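Long-range contact in Lmo1340 protein (Listeria monocytogenes, PDB 4NLM), which is of unknown function but is probably a surface lipoprotein built around a six-bladed beta propeller of the YqgU-like family: residues Asn102-Met116 against Val127-Trp141. Numbering follows the deposited sequence.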
loop_
_atom_site.group_PDB
_atom_site.type_symbol
_atom_site.label_atom_id
_atom_site.label_comp_id
_atom_site.label_asym_id
_atom_site.label_seq_id
_atom_site.Cartn_x
_atom_site.Cartn_y
_atom_site.Cartn_z
ATOM N N ASN A 102 3.035 -5.183 14.480
ATOM C CA ASN A 102 1.794 -4.580 14.932
ATOM C C ASN A 102 0.821 -4.361 13.797
ATOM O O ASN A 102 1.192 -4.354 12.644
ATOM C CB ASN A 102 2.083 -3.184 15.518
ATOM C CG ASN A 102 2.953 -3.221 16.755
ATOM O OD1 ASN A 102 2.589 -3.841 17.757
ATOM N ND2 ASN A 102 4.078 -2.573 16.705
ATOM N N ILE A 103 -0.416 -4.116 14.188
ATOM C CA ILE A 103 -1.479 -3.728 13.299
ATOM C C ILE A 103 -1.994 -2.355 13.747
ATOM O O ILE A 103 -2.045 -2.083 14.941
ATOM C CB ILE A 103 -2.648 -4.722 13.389
ATOM C CG1 ILE A 103 -2.248 -6.076 12.807
ATOM C CG2 ILE A 103 -3.874 -4.188 12.648
ATOM C CD1 ILE A 103 -3.215 -7.196 13.115
ATOM N N LEU A 104 -2.316 -1.494 12.778
ATOM C CA LEU A 104 -3.089 -0.293 13.017
ATOM C C LEU A 104 -4.517 -0.603 12.622
ATOM O O LEU A 104 -4.772 -1.087 11.508
ATOM C CB LEU A 104 -2.618 0.837 12.136
ATOM C CG LEU A 104 -3.548 2.023 11.996
ATOM C CD1 LEU A 104 -3.639 2.816 13.264
ATOM C CD2 LEU A 104 -3.102 2.905 10.858
ATOM N N LEU A 105 -5.436 -0.370 13.544
ATOM C CA LEU A 105 -6.852 -0.500 13.269
ATOM C C LEU A 105 -7.499 0.844 13.503
ATOM O O LEU A 105 -7.413 1.409 14.601
ATOM C CB LEU A 105 -7.507 -1.522 14.200
ATOM C CG LEU A 105 -9.009 -1.703 14.028
ATOM C CD1 LEU A 105 -9.343 -2.204 12.640
ATOM C CD2 LEU A 105 -9.501 -2.652 15.097
ATOM N N TYR A 106 -8.155 1.353 12.468
ATOM C CA TYR A 106 -8.943 2.564 12.570
ATOM C C TYR A 106 -10.387 2.114 12.426
ATOM O O TYR A 106 -10.768 1.554 11.384
ATOM C CB TYR A 106 -8.541 3.553 11.491
ATOM C CG TYR A 106 -9.296 4.863 11.472
ATOM C CD1 TYR A 106 -9.589 5.565 12.643
ATOM C CD2 TYR A 106 -9.746 5.401 10.271
ATOM C CE1 TYR A 106 -10.244 6.765 12.617
ATOM C CE2 TYR A 106 -10.406 6.608 10.249
ATOM C CZ TYR A 106 -10.666 7.279 11.415
ATOM O OH TYR A 106 -11.365 8.488 11.401
ATOM N N SER A 107 -11.183 2.320 13.465
ATOM C CA SER A 107 -12.530 1.833 13.484
ATOM C C SER A 107 -13.446 2.808 14.218
ATOM O O SER A 107 -12.999 3.667 14.942
ATOM C CB SER A 107 -12.615 0.459 14.128
ATOM O OG SER A 107 -12.214 0.454 15.484
ATOM N N ALA A 108 -14.758 2.670 14.001
ATOM C CA ALA A 108 -15.724 3.562 14.607
ATOM C C ALA A 108 -16.774 2.794 15.390
ATOM O O ALA A 108 -17.323 1.795 14.933
ATOM C CB ALA A 108 -16.389 4.445 13.566
ATOM N N GLU A 109 -17.026 3.268 16.599
ATOM C CA GLU A 109 -18.050 2.681 17.450
ATOM C C GLU A 109 -19.410 3.309 17.155
ATOM O O GLU A 109 -20.458 2.693 17.404
ATOM C CB GLU A 109 -17.665 2.877 18.927
ATOM C CG GLU A 109 -18.775 2.630 19.940
ATOM C CD GLU A 109 -18.393 2.978 21.371
ATOM O OE1 GLU A 109 -17.216 2.801 21.753
ATOM O OE2 GLU A 109 -19.287 3.411 22.131
ATOM N N SER A 110 -19.389 4.527 16.615
ATOM C CA SER A 110 -20.617 5.255 16.342
ATOM C C SER A 110 -20.359 6.404 15.380
ATOM O O SER A 110 -19.226 6.653 15.003
ATOM C CB SER A 110 -21.198 5.813 17.653
ATOM O OG SER A 110 -20.472 6.940 18.123
ATOM N N ALA A 111 -21.412 7.137 15.019
ATOM C CA ALA A 111 -21.273 8.292 14.130
ATOM C C ALA A 111 -20.470 9.415 14.821
ATOM O O ALA A 111 -19.989 10.338 14.170
ATOM C CB ALA A 111 -22.662 8.802 13.700
ATOM N N GLU A 112 -20.314 9.328 16.141
ATOM C CA GLU A 112 -19.611 10.364 16.901
ATOM C C GLU A 112 -18.260 9.934 17.458
ATOM O O GLU A 112 -17.493 10.770 17.940
ATOM C CB GLU A 112 -20.484 10.822 18.075
ATOM C CG GLU A 112 -21.828 11.400 17.671
ATOM C CD GLU A 112 -21.683 12.670 16.867
ATOM O OE1 GLU A 112 -20.689 13.397 17.078
ATOM O OE2 GLU A 112 -22.569 12.948 16.031
ATOM N N LYS A 113 -17.949 8.644 17.389
ATOM C CA LYS A 113 -16.705 8.168 17.984
ATOM C C LYS A 113 -15.957 7.164 17.150
ATOM O O LYS A 113 -16.539 6.177 16.681
ATOM C CB LYS A 113 -17.003 7.490 19.332
ATOM C CG LYS A 113 -17.603 8.416 20.379
ATOM C CD LYS A 113 -17.333 7.964 21.813
ATOM C CE LYS A 113 -17.708 9.076 22.795
ATOM N NZ LYS A 113 -17.296 8.907 24.227
ATOM N N ALA A 114 -14.658 7.410 17.004
ATOM C CA ALA A 114 -13.734 6.496 16.295
ATOM C C ALA A 114 -12.461 6.417 17.110
ATOM O O ALA A 114 -12.211 7.246 17.989
ATOM C CB ALA A 114 -13.424 6.991 14.900
ATOM N N THR A 115 -11.642 5.407 16.806
ATOM C CA THR A 115 -10.439 5.147 17.537
ATOM C C THR A 115 -9.419 4.642 16.566
ATOM O O THR A 115 -9.728 3.864 15.642
ATOM C CB THR A 115 -10.696 4.038 18.593
ATOM O OG1 THR A 115 -11.792 4.367 19.456
ATOM C CG2 THR A 115 -9.503 3.780 19.425
HETATM N N MSE A 116 -8.172 5.050 16.798
HETATM C CA MSE A 116 -7.010 4.454 16.141
HETATM C C MSE A 116 -6.319 3.664 17.217
HETATM O O MSE A 116 -5.968 4.217 18.257
HETATM C CB MSE A 116 -6.011 5.435 15.604
HETATM C CG MSE A 116 -6.431 6.455 14.611
HETATM SE SE MSE A 116 -4.978 7.815 14.471
HETATM C CE MSE A 116 -6.203 8.707 13.232
ATOM N N VAL A 127 -1.431 -1.872 22.200
ATOM C CA VAL A 127 -0.177 -1.171 22.498
ATOM C C VAL A 127 -0.425 0.316 22.746
ATOM O O VAL A 127 0.210 0.930 23.591
ATOM C CB VAL A 127 0.803 -1.319 21.291
ATOM C CG1 VAL A 127 2.061 -0.493 21.502
ATOM C CG2 VAL A 127 1.106 -2.789 21.051
ATOM N N ALA A 128 -1.361 0.900 22.009
ATOM C CA ALA A 128 -1.651 2.328 22.113
ATOM C C ALA A 128 -2.998 2.605 21.468
ATOM O O ALA A 128 -3.454 1.843 20.622
ATOM C CB ALA A 128 -0.562 3.145 21.429
ATOM N N SER A 129 -3.604 3.716 21.848
ATOM C CA SER A 129 -4.875 4.081 21.305
ATOM C C SER A 129 -5.114 5.582 21.416
ATOM O O SER A 129 -4.652 6.214 22.355
ATOM C CB SER A 129 -5.956 3.335 22.098
ATOM O OG SER A 129 -7.247 3.508 21.575
ATOM N N ARG A 130 -5.859 6.152 20.473
ATOM C CA ARG A 130 -6.303 7.529 20.574
ATOM C C ARG A 130 -7.699 7.619 19.994
ATOM O O ARG A 130 -8.051 6.921 19.058
ATOM C CB ARG A 130 -5.344 8.557 19.953
ATOM C CG ARG A 130 -5.134 8.460 18.458
ATOM C CD ARG A 130 -4.235 9.598 17.967
ATOM N NE ARG A 130 -4.860 10.920 18.067
ATOM C CZ ARG A 130 -5.603 11.462 17.107
ATOM N NH1 ARG A 130 -5.822 10.801 15.972
ATOM N NH2 ARG A 130 -6.138 12.660 17.282
ATOM N N ALA A 131 -8.493 8.477 20.613
ATOM C CA ALA A 131 -9.870 8.699 20.253
ATOM C C ALA A 131 -9.961 9.854 19.286
ATOM O O ALA A 131 -9.242 10.846 19.428
ATOM C CB ALA A 131 -10.696 9.005 21.502
ATOM N N THR A 132 -10.892 9.743 18.345
ATOM C CA THR A 132 -11.069 10.784 17.372
ATOM C C THR A 132 -12.499 10.728 16.841
ATOM O O THR A 132 -13.342 10.087 17.450
ATOM C CB THR A 132 -9.994 10.716 16.283
ATOM O OG1 THR A 132 -10.057 11.907 15.493
ATOM C CG2 THR A 132 -10.143 9.471 15.422
ATOM N N LYS A 133 -12.738 11.422 15.748
ATOM C CA LYS A 133 -14.043 11.387 15.102
ATOM C C LYS A 133 -13.943 10.529 13.835
ATOM O O LYS A 133 -12.869 10.382 13.276
ATOM C CB LYS A 133 -14.517 12.808 14.769
ATOM C CG LYS A 133 -14.677 13.710 15.979
ATOM C CD LYS A 133 -15.595 13.099 17.027
ATOM C CE LYS A 133 -15.648 13.925 18.295
ATOM N NZ LYS A 133 -16.322 15.236 18.106
ATOM N N PRO A 134 -15.057 9.933 13.391
ATOM C CA PRO A 134 -14.982 9.077 12.196
ATOM C C PRO A 134 -14.888 9.904 10.937
ATOM O O PRO A 134 -15.896 10.274 10.336
ATOM C CB PRO A 134 -16.280 8.276 12.237
ATOM C CG PRO A 134 -17.192 9.060 13.103
ATOM C CD PRO A 134 -16.390 9.915 14.016
ATOM N N LEU A 135 -13.673 10.194 10.545
ATOM C CA LEU A 135 -13.402 10.980 9.385
ATOM C C LEU A 135 -12.537 10.202 8.424
ATOM O O LEU A 135 -11.715 9.351 8.817
ATOM C CB LEU A 135 -12.645 12.219 9.806
ATOM C CG LEU A 135 -13.448 13.111 10.742
ATOM C CD1 LEU A 135 -12.514 14.143 11.305
ATOM C CD2 LEU A 135 -14.637 13.768 10.043
ATOM N N THR A 136 -12.657 10.557 7.155
ATOM C CA THR A 136 -11.820 9.923 6.144
ATOM C C THR A 136 -10.376 10.238 6.394
ATOM O O THR A 136 -9.992 11.413 6.466
ATOM C CB THR A 136 -12.255 10.413 4.742
ATOM O OG1 THR A 136 -13.635 10.110 4.541
ATOM C CG2 THR A 136 -11.388 9.782 3.648
ATOM N N THR A 137 -9.574 9.177 6.446
ATOM C CA THR A 137 -8.169 9.308 6.841
ATOM C C THR A 137 -7.294 8.374 6.017
ATOM O O THR A 137 -7.647 7.215 5.769
ATOM C CB THR A 137 -8.026 8.935 8.324
ATOM O OG1 THR A 137 -8.931 9.710 9.121
ATOM C CG2 THR A 137 -6.613 9.169 8.803
ATOM N N THR A 138 -6.117 8.869 5.663
ATOM C CA THR A 138 -5.127 8.068 4.952
ATOM C C THR A 138 -3.893 7.992 5.847
ATOM O O THR A 138 -3.412 9.028 6.322
ATOM C CB THR A 138 -4.763 8.672 3.572
ATOM O OG1 THR A 138 -5.955 8.874 2.826
ATOM C CG2 THR A 138 -3.816 7.771 2.797
ATOM N N PHE A 139 -3.335 6.792 6.044
ATOM C CA PHE A 139 -2.275 6.572 6.989
ATOM C C PHE A 139 -0.949 6.212 6.352
ATOM O O PHE A 139 -0.934 5.404 5.428
ATOM C CB PHE A 139 -2.644 5.443 7.959
ATOM C CG PHE A 139 -3.837 5.711 8.819
ATOM C CD1 PHE A 139 -5.107 5.391 8.368
ATOM C CD2 PHE A 139 -3.705 6.256 10.083
ATOM C CE1 PHE A 139 -6.220 5.622 9.150
ATOM C CE2 PHE A 139 -4.832 6.484 10.858
ATOM C CZ PHE A 139 -6.099 6.161 10.398
ATOM N N TYR A 140 0.171 6.721 6.897
ATOM C CA TYR A 140 1.525 6.486 6.402
ATOM C C TYR A 140 2.381 6.078 7.581
ATOM O O TYR A 140 2.710 6.910 8.437
ATOM C CB TYR A 140 2.066 7.750 5.752
ATOM C CG TYR A 140 1.244 8.176 4.567
ATOM C CD1 TYR A 140 1.488 7.666 3.315
ATOM C CD2 TYR A 140 0.181 9.033 4.709
ATOM C CE1 TYR A 140 0.743 8.026 2.221
ATOM C CE2 TYR A 140 -0.595 9.385 3.622
ATOM C CZ TYR A 140 -0.287 8.887 2.379
ATOM O OH TYR A 140 -1.029 9.211 1.278
ATOM N N TRP A 141 2.754 4.813 7.627
ATOM C CA TRP A 141 3.525 4.289 8.758
ATOM C C TRP A 141 5.016 4.456 8.463
ATOM O O TRP A 141 5.477 3.982 7.448
ATOM C CB TRP A 141 3.200 2.814 8.952
ATOM C CG TRP A 141 3.351 2.306 10.359
ATOM C CD1 TRP A 141 4.305 2.621 11.271
ATOM C CD2 TRP A 141 2.446 1.395 11.003
ATOM N NE1 TRP A 141 4.065 1.954 12.416
ATOM C CE2 TRP A 141 2.927 1.204 12.301
ATOM C CE3 TRP A 141 1.275 0.715 10.592
ATOM C CZ2 TRP A 141 2.292 0.399 13.215
ATOM C CZ3 TRP A 141 0.677 -0.106 11.482
ATOM C CH2 TRP A 141 1.148 -0.229 12.788
#
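Tyr106 of strand 102-108 sets its ring against Phe139 and its hydroxyl against the linker between two propeller blades. With CG anti to the backbone N (chi1 179°), the side chain stands off its own sheet toward strand 137-141, the innermost strand of the next blade. CB lies 3.7 Å from Phe139 CZ, and CG, at 3.6 Å, meets the same atom. Here the edge of the Phe139 ring points at the face of Tyr106 in an offset edge-to-face pair, the planes inclined at 66°. Farther out, CE1 touches Thr132 CG2, while CE2 meets Thr137 OG1, the two side chains crossing at about a right angle. The hydroxyl ends among backbone carbonyls of the linker: OH is 2.7 Å from Leu135 O, which lies in the ring plane, and 3.1 Å from Lys133 O, so its single proton has two possible acceptors. Thr137 OG1 donates to Leu135 O.

Phe139 is enclosed on several sides. Leu104 CD2 sits over one face, 3.8 Å from the ring centroid, opposite Thr137 CG2. The extended chain of Met116, a selenomethionine, brings CE to 3.5 Å from Phe139 CE2, with SE at the ring edge in a Met-aromatic contact. Arg130 runs beside Met116, presenting the edge of its guanidinium to SE; Phe151 from the next blade touches both side chains.

Next to these side chains, strands 114-116 and 127-132 pair antiparallel: Ala114 and Thr132 exchange two backbone hydrogen bonds, as do Met116 and Arg130. Ala114 CB and Ala108 CB both meet Pro134 CB, where the chain leaves the outer strand.

The chemistry thus divides between mostly apolar packing of neighbouring blades and a buried phenol whose polar end is met by the linker's own carbonyls, tying the linker to the preceding blade.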